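Dihydroorotase (PDB 6L0A) catalyses the reversible, zinc-dependent interconversion of N-carbamoyl-L-aspartate and dihydroorotate, the third step of de novo pyrimidine biosynthesis. Local coordinates at residues Ala119-Pro122 with Ile123-Ala126. Residues are numbered along the deposited sequence; the frame is centred on the assembly and turned at random.
Sequences AFYP and IFKA
Phe120 O accepts the backbone N-H of Phe124 at 3.0 Å, and this bond starts the alpha-helical ladder. The same oxygen also takes a weak bond from Ile123 N, bent to 116°, as the 3-10 turn at 119-120 passes into helix 121-130. Lys125 N to Tyr121 O (2.9 Å) and Ala126 N to Pro122 O (3.1 Å) are the next rungs. Pro122 lies in the first turn, where its lack of an N-H costs no helical bond. The Phe124 ring turns back along the helix, CG beside its own backbone N (chi1 -58°). Phe120 O sits over one face of it, nearer the CG side than the centre, 3.6 Å from Phe124 CG. Phe120 CB makes a CH-pi contact with this ring, 4.2 Å from its centroid. This helix belongs to the TIM-barrel fold of the metallo-dependent hydrolases and packs between helices 82-90 and 156-170. Tyr121 CD1 meets Phe124 CD2 at 3.9 Å, the two rings set obliquely. Tyr121 OH is hydrogen-bonded to Asp170 OD2, and its ring stacks edge-to-face with Phe171. With an alanine in place of Phe124, Phe120 O and CB would probably lose the ring that lies against them, and Tyr121 CD1 this neighbour. Ile123 CG1 approaches the edge of the Phe120 ring, 4.3 Å from CD1.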
# COMPACT_ATOMS: atom_id res chain seq x y z
N ALA C 119 31.84 -5.83 -6.61
CA ALA C 119 32.72 -4.72 -6.28
C ALA C 119 32.97 -4.59 -4.79
O ALA C 119 33.95 -3.95 -4.39
CB ALA C 119 32.15 -3.41 -6.81
N PHE C 120 32.11 -5.17 -3.95
CA PHE C 120 32.30 -5.13 -2.51
C PHE C 120 32.91 -6.40 -1.96
O PHE C 120 33.07 -6.52 -0.74
CB PHE C 120 30.95 -4.82 -1.82
CG PHE C 120 30.42 -3.46 -2.16
CD1 PHE C 120 30.83 -2.34 -1.45
CD2 PHE C 120 29.59 -3.28 -3.26
CE1 PHE C 120 30.37 -1.08 -1.79
CE2 PHE C 120 29.13 -2.02 -3.61
CZ PHE C 120 29.52 -0.92 -2.87
N TYR C 121 33.28 -7.36 -2.81
CA TYR C 121 33.86 -8.60 -2.30
C TYR C 121 35.14 -8.36 -1.48
O TYR C 121 35.33 -9.07 -0.47
CB TYR C 121 34.10 -9.58 -3.45
CG TYR C 121 32.93 -10.53 -3.65
CD1 TYR C 121 31.62 -10.07 -3.55
CD2 TYR C 121 33.14 -11.88 -3.91
CE1 TYR C 121 30.54 -10.94 -3.71
CE2 TYR C 121 32.07 -12.75 -4.07
CZ TYR C 121 30.77 -12.27 -3.97
OH TYR C 121 29.70 -13.13 -4.13
N PRO C 122 36.01 -7.41 -1.81
CA PRO C 122 37.13 -7.11 -0.89
C PRO C 122 36.67 -6.66 0.50
O PRO C 122 37.31 -7.01 1.50
CB PRO C 122 37.89 -6.01 -1.62
CG PRO C 122 37.64 -6.29 -3.06
CD PRO C 122 36.19 -6.73 -3.11
N ILE C 123 35.56 -5.91 0.58
CA ILE C 123 35.00 -5.55 1.89
C ILE C 123 34.55 -6.80 2.63
O ILE C 123 34.87 -6.99 3.81
CB ILE C 123 33.84 -4.55 1.72
CG1 ILE C 123 34.29 -3.30 0.96
CG2 ILE C 123 33.24 -4.20 3.10
CD1 ILE C 123 35.31 -2.46 1.70
N PHE C 124 33.78 -7.66 1.96
CA PHE C 124 33.26 -8.85 2.63
C PHE C 124 34.38 -9.78 3.08
O PHE C 124 34.28 -10.43 4.13
CB PHE C 124 32.29 -9.61 1.71
CG PHE C 124 31.12 -8.79 1.24
CD1 PHE C 124 30.64 -7.74 2.01
CD2 PHE C 124 30.51 -9.05 0.03
CE1 PHE C 124 29.55 -6.99 1.59
CE2 PHE C 124 29.42 -8.28 -0.41
CZ PHE C 124 28.94 -7.26 0.37
N LYS C 125 35.47 -9.86 2.30
CA LYS C 125 36.61 -10.66 2.73
C LYS C 125 37.21 -10.10 4.01
O LYS C 125 37.53 -10.86 4.94
CB LYS C 125 37.66 -10.72 1.61
CG LYS C 125 38.73 -11.82 1.76
CD LYS C 125 38.18 -13.17 2.28
CE LYS C 125 37.12 -13.82 1.38
NZ LYS C 125 37.57 -14.25 0.02
N ALA C 126 37.35 -8.78 4.10
CA ALA C 126 37.87 -8.17 5.32
C ALA C 126 36.92 -8.38 6.49
O ALA C 126 37.34 -8.74 7.60
CB ALA C 126 38.12 -6.67 5.09